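Local coordinates for protein Trypsin/factor XIIA inhibitor (Zea mays, PDB 1BEA) that potently inhibits mammalian trypsin and is a specific inhibitor of factor XIIa (activated Hageman factor), as a secreted cereal inhibitor of the trypsin/alpha-amylase family, at residues L63-I68 with C86-Q91; R21-S26 with E101-L106; E47-D50 with C55-T58. All blocks are in the same frame, centred on the assembly; numbering follows the deposited sequence.

Three polar contacts link three helices of this small inhibitor to one another and the fourth, 18-29, to the loop after helix 88-95. Interactions 1 and 3 both use helix 56-65, one near its C-terminal end and the other at its first turn; their centres lie about 17 Å apart, on opposite sides of the chain's centre. Interaction 2 closes a long loop of chain within which both of the others are nested. It touches interaction 1 where Q91 packs on V24 and T25, and interaction 3 where L106 packs on L48 and A49. It is also the one near the protease-cleaved bond R34-L35: the side chain of Y23 lies about 9 Å from that of L35.

Interaction 1: L63-I68 with C86-Q91; sequences LMDGAI and CPREVQ
M64 and D65, in the last turn of helix 56-65, face R88 in the first turn of helix 88-95, and the backbones stay well apart, with M64 CA and Q91 CA, the nearest pair, separated by 8.1 Å. A single long side chain spans that gap. R88 runs extended from CG to NE and presents the NH1-NH2 end of its guanidinium, whose plane nearly contains both acceptors. R88 NH1 donates to the M64 carbonyl O at 2.8 Å, approaching from above the carbonyl plane. The same end grips D65 with two nitrogens, both on one oxygen: R88 NH2 lies 3.0 Å from D65 OD1 and R88 NH1 lies 3.2 Å from it. The carboxylate is turned 84° against the guanidinium, so this is not the flat, two-oxygen form of the salt bridge. NH2 comes from above the carboxylate plane, while NH1 arrives on the anti side and close to that plane. With chi1 at -44°, D65 sets CG beside its own backbone N, and D65 OD1 ends 3.0 Å from M64 O, two acceptors that share R88 NH1 as donor. OD1 also pairs with R92, which is its strongest polar partner, and R88 NH1 has a further acceptor in L80 O. The chemistry implies a small charge network: R88 and R92 converge on one aspartate oxygen, whose charge probably serves both, while the M64 carbonyl would be expected to add to the negative potential at R88.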
loop_
_atom_site.group_PDB
_atom_site.type_symbol
_atom_site.label_atom_id
_atom_site.label_comp_id
_atom_site.label_asym_id
_atom_site.label_seq_id
_atom_site.Cartn_x
_atom_site.Cartn_y
_atom_site.Cartn_z
ATOM N N LEU A 63 4.357 0.503 -1.755
ATOM C CA LEU A 63 3.737 -0.787 -1.729
ATOM C C LEU A 63 3.431 -1.255 -3.139
ATOM O O LEU A 63 3.683 -2.417 -3.457
ATOM C CB LEU A 63 2.454 -0.757 -0.878
ATOM C CG LEU A 63 1.665 -2.067 -0.952
ATOM C CD1 LEU A 63 2.361 -3.076 0.009
ATOM C CD2 LEU A 63 0.150 -1.891 -0.614
ATOM N N MET A 64 2.944 -0.379 -4.018
ATOM C CA MET A 64 2.607 -0.845 -5.357
ATOM C C MET A 64 3.831 -1.222 -6.186
ATOM O O MET A 64 3.950 -2.327 -6.750
ATOM C CB MET A 64 1.864 0.232 -6.127
ATOM C CG MET A 64 0.456 0.529 -5.682
ATOM S SD MET A 64 -0.176 2.178 -6.297
ATOM C CE MET A 64 -0.098 1.941 -8.114
ATOM N N ASP A 65 4.762 -0.289 -6.259
ATOM C CA ASP A 65 5.938 -0.486 -7.088
ATOM C C ASP A 65 7.300 -0.642 -6.441
ATOM O O ASP A 65 8.275 -0.909 -7.126
ATOM C CB ASP A 65 5.950 0.629 -8.131
ATOM C CG ASP A 65 4.565 0.838 -8.714
ATOM O OD1 ASP A 65 3.860 -0.179 -8.869
ATOM O OD2 ASP A 65 4.157 1.982 -8.987
ATOM N N GLY A 66 7.364 -0.501 -5.126
ATOM C CA GLY A 66 8.618 -0.672 -4.424
ATOM C C GLY A 66 9.515 0.555 -4.391
ATOM O O GLY A 66 9.297 1.558 -5.088
ATOM N N ALA A 67 10.551 0.460 -3.572
ATOM C CA ALA A 67 11.521 1.532 -3.413
ATOM C C ALA A 67 12.850 0.908 -3.014
ATOM O O ALA A 67 12.863 -0.108 -2.332
ATOM C CB ALA A 67 11.061 2.474 -2.316
ATOM N N ILE A 68 13.965 1.496 -3.426
ATOM C CA ILE A 68 15.250 0.929 -3.033
ATOM C C ILE A 68 15.989 2.010 -2.297
ATOM O O ILE A 68 16.549 2.902 -2.901
ATOM C CB ILE A 68 16.087 0.462 -4.243
ATOM C CG1 ILE A 68 15.744 -0.979 -4.528
ATOM C CG2 ILE A 68 17.579 0.465 -3.911
ATOM C CD1 ILE A 68 16.050 -1.867 -3.321
ATOM N N CYS A 86 -2.186 -14.096 -11.570
ATOM C CA CYS A 86 -2.595 -12.822 -10.966
ATOM C C CYS A 86 -1.482 -11.817 -11.207
ATOM O O CYS A 86 -0.640 -11.535 -10.343
ATOM C CB CYS A 86 -2.824 -12.981 -9.484
ATOM S SG CYS A 86 -3.451 -11.442 -8.797
ATOM N N PRO A 87 -1.457 -11.267 -12.414
ATOM C CA PRO A 87 -0.433 -10.290 -12.780
ATOM C C PRO A 87 -0.391 -9.049 -11.901
ATOM O O PRO A 87 -1.424 -8.510 -11.471
ATOM C CB PRO A 87 -0.754 -9.958 -14.240
ATOM C CG PRO A 87 -2.167 -10.353 -14.422
ATOM C CD PRO A 87 -2.421 -11.506 -13.500
ATOM N N ARG A 88 0.832 -8.588 -11.677
ATOM C CA ARG A 88 1.099 -7.409 -10.867
ATOM C C ARG A 88 0.249 -6.211 -11.265
ATOM O O ARG A 88 -0.188 -5.456 -10.407
ATOM C CB ARG A 88 2.586 -7.102 -10.943
ATOM C CG ARG A 88 2.928 -5.744 -11.343
ATOM C CD ARG A 88 4.373 -5.496 -11.076
ATOM N NE ARG A 88 4.678 -4.129 -11.459
ATOM C CZ ARG A 88 4.564 -3.109 -10.634
ATOM N NH1 ARG A 88 4.159 -3.288 -9.378
ATOM N NH2 ARG A 88 4.829 -1.907 -11.087
ATOM N N GLU A 89 -0.034 -6.078 -12.559
ATOM C CA GLU A 89 -0.861 -4.980 -13.060
ATOM C C GLU A 89 -2.284 -5.020 -12.507
ATOM O O GLU A 89 -2.955 -3.984 -12.339
ATOM C CB GLU A 89 -0.915 -4.999 -14.598
ATOM C CG GLU A 89 -0.620 -6.352 -15.230
ATOM C CD GLU A 89 0.874 -6.607 -15.428
ATOM O OE1 GLU A 89 1.610 -5.682 -15.849
ATOM O OE2 GLU A 89 1.325 -7.741 -15.165
ATOM N N VAL A 90 -2.771 -6.220 -12.251
ATOM C CA VAL A 90 -4.108 -6.327 -11.709
ATOM C C VAL A 90 -4.179 -5.858 -10.263
ATOM O O VAL A 90 -5.132 -5.202 -9.870
ATOM C CB VAL A 90 -4.614 -7.757 -11.745
ATOM C CG1 VAL A 90 -6.118 -7.752 -11.539
ATOM C CG2 VAL A 90 -4.247 -8.412 -13.080
ATOM N N GLN A 91 -3.173 -6.199 -9.464
ATOM C CA GLN A 91 -3.189 -5.814 -8.058
ATOM C C GLN A 91 -2.950 -4.311 -7.860
ATOM O O GLN A 91 -3.524 -3.701 -6.967
ATOM C CB GLN A 91 -2.141 -6.635 -7.315
ATOM C CG GLN A 91 -2.011 -8.056 -7.790
ATOM C CD GLN A 91 -0.759 -8.675 -7.240
ATOM O OE1 GLN A 91 -0.422 -8.449 -6.090
ATOM N NE2 GLN A 91 -0.045 -9.444 -8.059
#

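Interaction 2: R21-S26 with E101-L106; sequences RWYVTS and EAECNL
Y23 and E103 meet through one short hydrogen bond, from Y23 OH to E103 OE1 at 2.7 Å. The carboxylate receives the hydroxyl on its syn side, 15° out of its plane, and OE1 sits at the edge of the phenol ring rather than over a face. Ring and carboxylate planes are inclined by 52°. The second oxygen, E103 OE2, is 4.1 Å from Y23 OH, leaving OE1 as the sole acceptor in this pair. Both CB atoms point toward the opposite segment, yet the side chains have to bridge 11.1 Å between Y23 CA and E103 CA. Y23 does so with CG anti to the backbone N (chi1 171°), whereas E103 bends at chi2, which brings its carboxylate round to the phenol. Beyond this pair, F94 of helix 88-95 stands edge-to-face to the Y23 ring and also touches E103, L98 touches Y23, and K41 of helix 37-49 forms a long, weak ion pair with OE1. The bond thus joins helix 18-29 to the loop after helix 88-95, across the bundle of helices, and the C104-C45 disulfide next door fixes that loop to helix 37-49. Chemically, a buried tyrosine is given a charged acceptor for its hydroxyl proton; the negative charge would be expected to strengthen the bond and disfavour ionisation of the phenol, with K41 perhaps softening the effect.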
loop_
_atom_site.group_PDB
_atom_site.type_symbol
_atom_site.label_atom_id
_atom_site.label_comp_id
_atom_site.label_asym_id
_atom_site.label_seq_id
_atom_site.Cartn_x
_atom_site.Cartn_y
_atom_site.Cartn_z
ATOM N N ARG A 21 -0.960 -5.254 1.675
ATOM C CA ARG A 21 -0.469 -6.229 0.674
ATOM C C ARG A 21 -1.450 -7.374 0.525
ATOM O O ARG A 21 -1.877 -7.654 -0.598
ATOM C CB ARG A 21 0.878 -6.840 1.078
ATOM C CG ARG A 21 1.450 -7.826 0.061
ATOM C CD ARG A 21 2.876 -8.269 0.410
ATOM N NE ARG A 21 3.875 -7.215 0.205
ATOM C CZ ARG A 21 4.344 -6.810 -0.984
ATOM N NH1 ARG A 21 3.900 -7.347 -2.129
ATOM N NH2 ARG A 21 5.260 -5.839 -1.026
ATOM N N TRP A 22 -1.804 -8.012 1.657
ATOM C CA TRP A 22 -2.729 -9.164 1.771
ATOM C C TRP A 22 -4.165 -8.842 1.481
ATOM O O TRP A 22 -4.909 -9.697 1.005
ATOM C CB TRP A 22 -2.703 -9.761 3.193
ATOM C CG TRP A 22 -1.434 -10.408 3.525
ATOM C CD1 TRP A 22 -0.775 -10.337 4.711
ATOM C CD2 TRP A 22 -0.592 -11.148 2.635
ATOM N NE1 TRP A 22 0.435 -10.979 4.615
ATOM C CE2 TRP A 22 0.578 -11.486 3.353
ATOM C CE3 TRP A 22 -0.705 -11.561 1.294
ATOM C CZ2 TRP A 22 1.624 -12.214 2.777
ATOM C CZ3 TRP A 22 0.320 -12.277 0.731
ATOM C CH2 TRP A 22 1.478 -12.601 1.467
ATOM N N TYR A 23 -4.575 -7.636 1.847
ATOM C CA TYR A 23 -5.936 -7.204 1.562
ATOM C C TYR A 23 -6.042 -7.093 0.018
ATOM O O TYR A 23 -7.009 -7.528 -0.585
ATOM C CB TYR A 23 -6.198 -5.861 2.242
ATOM C CG TYR A 23 -7.503 -5.203 1.853
ATOM C CD1 TYR A 23 -8.636 -5.970 1.589
ATOM C CD2 TYR A 23 -7.617 -3.818 1.780
ATOM C CE1 TYR A 23 -9.844 -5.381 1.266
ATOM C CE2 TYR A 23 -8.832 -3.214 1.457
ATOM C CZ TYR A 23 -9.943 -4.001 1.203
ATOM O OH TYR A 23 -11.161 -3.427 0.862
ATOM N N VAL A 24 -5.016 -6.551 -0.611
ATOM C CA VAL A 24 -4.997 -6.404 -2.039
ATOM C C VAL A 24 -4.949 -7.737 -2.771
ATOM O O VAL A 24 -5.621 -7.885 -3.792
ATOM C CB VAL A 24 -3.798 -5.565 -2.494
ATOM C CG1 VAL A 24 -3.584 -5.713 -3.979
ATOM C CG2 VAL A 24 -4.044 -4.113 -2.160
ATOM N N THR A 25 -4.163 -8.704 -2.294
ATOM C CA THR A 25 -4.090 -10.001 -2.990
ATOM C C THR A 25 -5.344 -10.866 -2.760
ATOM O O THR A 25 -5.687 -11.771 -3.569
ATOM C CB THR A 25 -2.856 -10.827 -2.571
ATOM O OG1 THR A 25 -2.857 -11.031 -1.153
ATOM C CG2 THR A 25 -1.629 -10.137 -2.965
ATOM N N SER A 26 -6.024 -10.590 -1.653
ATOM C CA SER A 26 -7.212 -11.323 -1.325
ATOM C C SER A 26 -8.177 -11.082 -2.446
ATOM O O SER A 26 -8.668 -12.029 -3.065
ATOM C CB SER A 26 -7.798 -10.800 -0.036
ATOM O OG SER A 26 -7.038 -11.271 1.051
ATOM N N GLU A 101 -12.427 7.170 -0.287
ATOM C CA GLU A 101 -13.523 7.051 0.682
ATOM C C GLU A 101 -14.278 5.746 0.458
ATOM O O GLU A 101 -15.025 5.287 1.329
ATOM C CB GLU A 101 -14.469 8.250 0.587
ATOM C CG GLU A 101 -14.839 8.657 -0.818
ATOM C CD GLU A 101 -16.177 9.411 -0.871
ATOM O OE1 GLU A 101 -16.933 9.367 0.135
ATOM O OE2 GLU A 101 -16.473 10.050 -1.919
ATOM N N ALA A 102 -14.071 5.155 -0.719
ATOM C CA ALA A 102 -14.673 3.855 -1.049
ATOM C C ALA A 102 -13.915 2.864 -0.178
ATOM O O ALA A 102 -14.477 1.918 0.374
ATOM C CB ALA A 102 -14.440 3.529 -2.506
ATOM N N GLU A 103 -12.622 3.113 -0.027
ATOM C CA GLU A 103 -11.822 2.233 0.781
ATOM C C GLU A 103 -11.530 2.790 2.169
ATOM O O GLU A 103 -12.416 2.861 2.981
ATOM C CB GLU A 103 -10.560 1.887 0.011
ATOM C CG GLU A 103 -10.852 1.166 -1.316
ATOM C CD GLU A 103 -11.453 -0.226 -1.107
ATOM O OE1 GLU A 103 -11.209 -0.846 -0.040
ATOM O OE2 GLU A 103 -12.169 -0.709 -2.012
ATOM N N CYS A 104 -10.304 3.210 2.461
ATOM C CA CYS A 104 -9.995 3.671 3.823
ATOM C C CYS A 104 -10.434 5.076 4.155
ATOM O O CYS A 104 -10.525 5.442 5.321
ATOM C CB CYS A 104 -8.483 3.559 4.095
ATOM S SG CYS A 104 -7.818 1.860 4.166
ATOM N N ASN A 105 -10.699 5.865 3.127
ATOM C CA ASN A 105 -11.097 7.264 3.286
ATOM C C ASN A 105 -10.162 8.059 4.185
ATOM O O ASN A 105 -10.556 8.577 5.239
ATOM C CB ASN A 105 -12.505 7.394 3.821
ATOM C CG ASN A 105 -13.064 8.753 3.547
ATOM O OD1 ASN A 105 -14.073 9.138 4.102
ATOM N ND2 ASN A 105 -12.401 9.497 2.670
ATOM N N LEU A 106 -8.921 8.176 3.736
ATOM C CA LEU A 106 -7.928 8.905 4.509
ATOM C C LEU A 106 -7.360 10.075 3.717
ATOM O O LEU A 106 -7.027 9.941 2.536
ATOM C CB LEU A 106 -6.791 7.971 4.903
ATOM C CG LEU A 106 -7.153 6.990 6.006
ATOM C CD1 LEU A 106 -6.246 5.776 5.930
ATOM C CD2 LEU A 106 -7.043 7.713 7.337
#

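Interaction 3: E47-D50 with C55-T58; sequences ELAD and CRCT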
loop_
_atom_site.group_PDB
_atom_site.type_symbol
_atom_site.label_atom_id
_atom_site.label_comp_id
_atom_site.label_asym_id
_atom_site.label_seq_id
_atom_site.Cartn_x
_atom_site.Cartn_y
_atom_site.Cartn_z
ATOM N N GLU A 47 -3.091 0.682 9.315
ATOM C CA GLU A 47 -1.670 0.874 9.015
ATOM C C GLU A 47 -1.371 2.128 8.174
ATOM O O GLU A 47 -0.342 2.807 8.362
ATOM C CB GLU A 47 -1.123 -0.357 8.272
ATOM C CG GLU A 47 -0.659 -1.423 9.202
ATOM C CD GLU A 47 -0.480 -2.770 8.522
ATOM O OE1 GLU A 47 -0.443 -2.828 7.269
ATOM O OE2 GLU A 47 -0.372 -3.772 9.255
ATOM N N LEU A 48 -2.258 2.393 7.221
ATOM C CA LEU A 48 -2.140 3.542 6.342
ATOM C C LEU A 48 -2.368 4.835 7.130
ATOM O O LEU A 48 -1.746 5.866 6.871
ATOM C CB LEU A 48 -3.175 3.412 5.218
ATOM C CG LEU A 48 -3.065 4.217 3.903
ATOM C CD1 LEU A 48 -1.651 4.222 3.326
ATOM C CD2 LEU A 48 -4.046 3.595 2.902
ATOM N N ALA A 49 -3.252 4.792 8.113
ATOM C CA ALA A 49 -3.491 5.984 8.903
ATOM C C ALA A 49 -2.379 6.292 9.901
ATOM O O ALA A 49 -2.255 7.459 10.331
ATOM C CB ALA A 49 -4.777 5.860 9.633
ATOM N N ASP A 50 -1.583 5.283 10.285
ATOM C CA ASP A 50 -0.479 5.521 11.253
ATOM C C ASP A 50 0.647 6.289 10.574
ATOM O O ASP A 50 1.571 6.797 11.213
ATOM C CB ASP A 50 0.073 4.203 11.806
ATOM C CG ASP A 50 -0.752 3.665 12.978
ATOM O OD1 ASP A 50 -1.327 4.460 13.744
ATOM O OD2 ASP A 50 -0.838 2.431 13.140
ATOM N N CYS A 55 2.726 11.637 3.817
ATOM C CA CYS A 55 3.433 10.481 3.251
ATOM C C CYS A 55 2.518 9.336 2.818
ATOM O O CYS A 55 3.024 8.340 2.315
ATOM C CB CYS A 55 4.400 9.873 4.273
ATOM S SG CYS A 55 5.776 10.935 4.800
ATOM N N ARG A 56 1.201 9.467 2.975
ATOM C CA ARG A 56 0.324 8.360 2.653
ATOM C C ARG A 56 0.387 7.879 1.214
ATOM O O ARG A 56 0.488 6.674 0.966
ATOM C CB ARG A 56 -1.087 8.676 3.123
ATOM C CG ARG A 56 -1.243 8.348 4.600
ATOM C CD ARG A 56 -2.414 9.034 5.246
ATOM N NE ARG A 56 -2.391 9.024 6.721
ATOM C CZ ARG A 56 -3.217 9.751 7.471
ATOM N NH1 ARG A 56 -4.103 10.526 6.885
ATOM N NH2 ARG A 56 -3.155 9.722 8.791
ATOM N N CYS A 57 0.392 8.783 0.248
ATOM C CA CYS A 57 0.456 8.352 -1.160
ATOM C C CYS A 57 1.798 7.691 -1.498
ATOM O O CYS A 57 1.894 6.767 -2.308
ATOM C CB CYS A 57 0.228 9.543 -2.102
ATOM S SG CYS A 57 -1.428 10.319 -2.072
ATOM N N THR A 58 2.844 8.199 -0.890
ATOM C CA THR A 58 4.149 7.644 -1.117
ATOM C C THR A 58 4.187 6.214 -0.567
ATOM O O THR A 58 4.700 5.305 -1.208
ATOM C CB THR A 58 5.173 8.536 -0.436
ATOM O OG1 THR A 58 5.094 9.840 -1.023
ATOM C CG2 THR A 58 6.587 8.023 -0.632
#
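R56, at the start of helix 56-65, reaches back across a short turn to the carbonyls of L48 and A49 in helix 37-49. The close part of the contact lies along its aliphatic stem and against L48. There the backbones come to 6.5 Å between L48 CA and R56 CA, and the stem passes directly beside the L48 carbonyl, with R56 CG at 3.4 Å from L48 O. L48 itself is buried; its CG lies anti to the backbone N (chi1 -162°), an orientation that carries CD1 to within 4.0 Å of R56 O and 4.3 Å of R56 CG. The other half is looser and more polar. R56 extends from CG to NE and brings its guanidinium to the partly exposed A49, where NH2 donates to A49 O at 2.9 Å. That bond is bent, with an N-H...O angle of 143°, and the acceptor is tilted from the guanidinium plane. A49 contributes mainly backbone here, since its CB points away from the other segment. R56 NE makes a weak bond to L48 O at 3.2 Å, but its stronger acceptor is I51 O within the turn, and NH1 is taken by A107 O of the C-terminal loop. One guanidinium thus collects carbonyls from L48 and A49, from the turn that follows and from a distant loop. Beside R56, C55 is bonded to C6 and C57 to C115, so the arginine sits at a cross-linked corner between two consecutive helices of the disulfide-rich, all-helical fold of the cereal trypsin/alpha-amylase inhibitors.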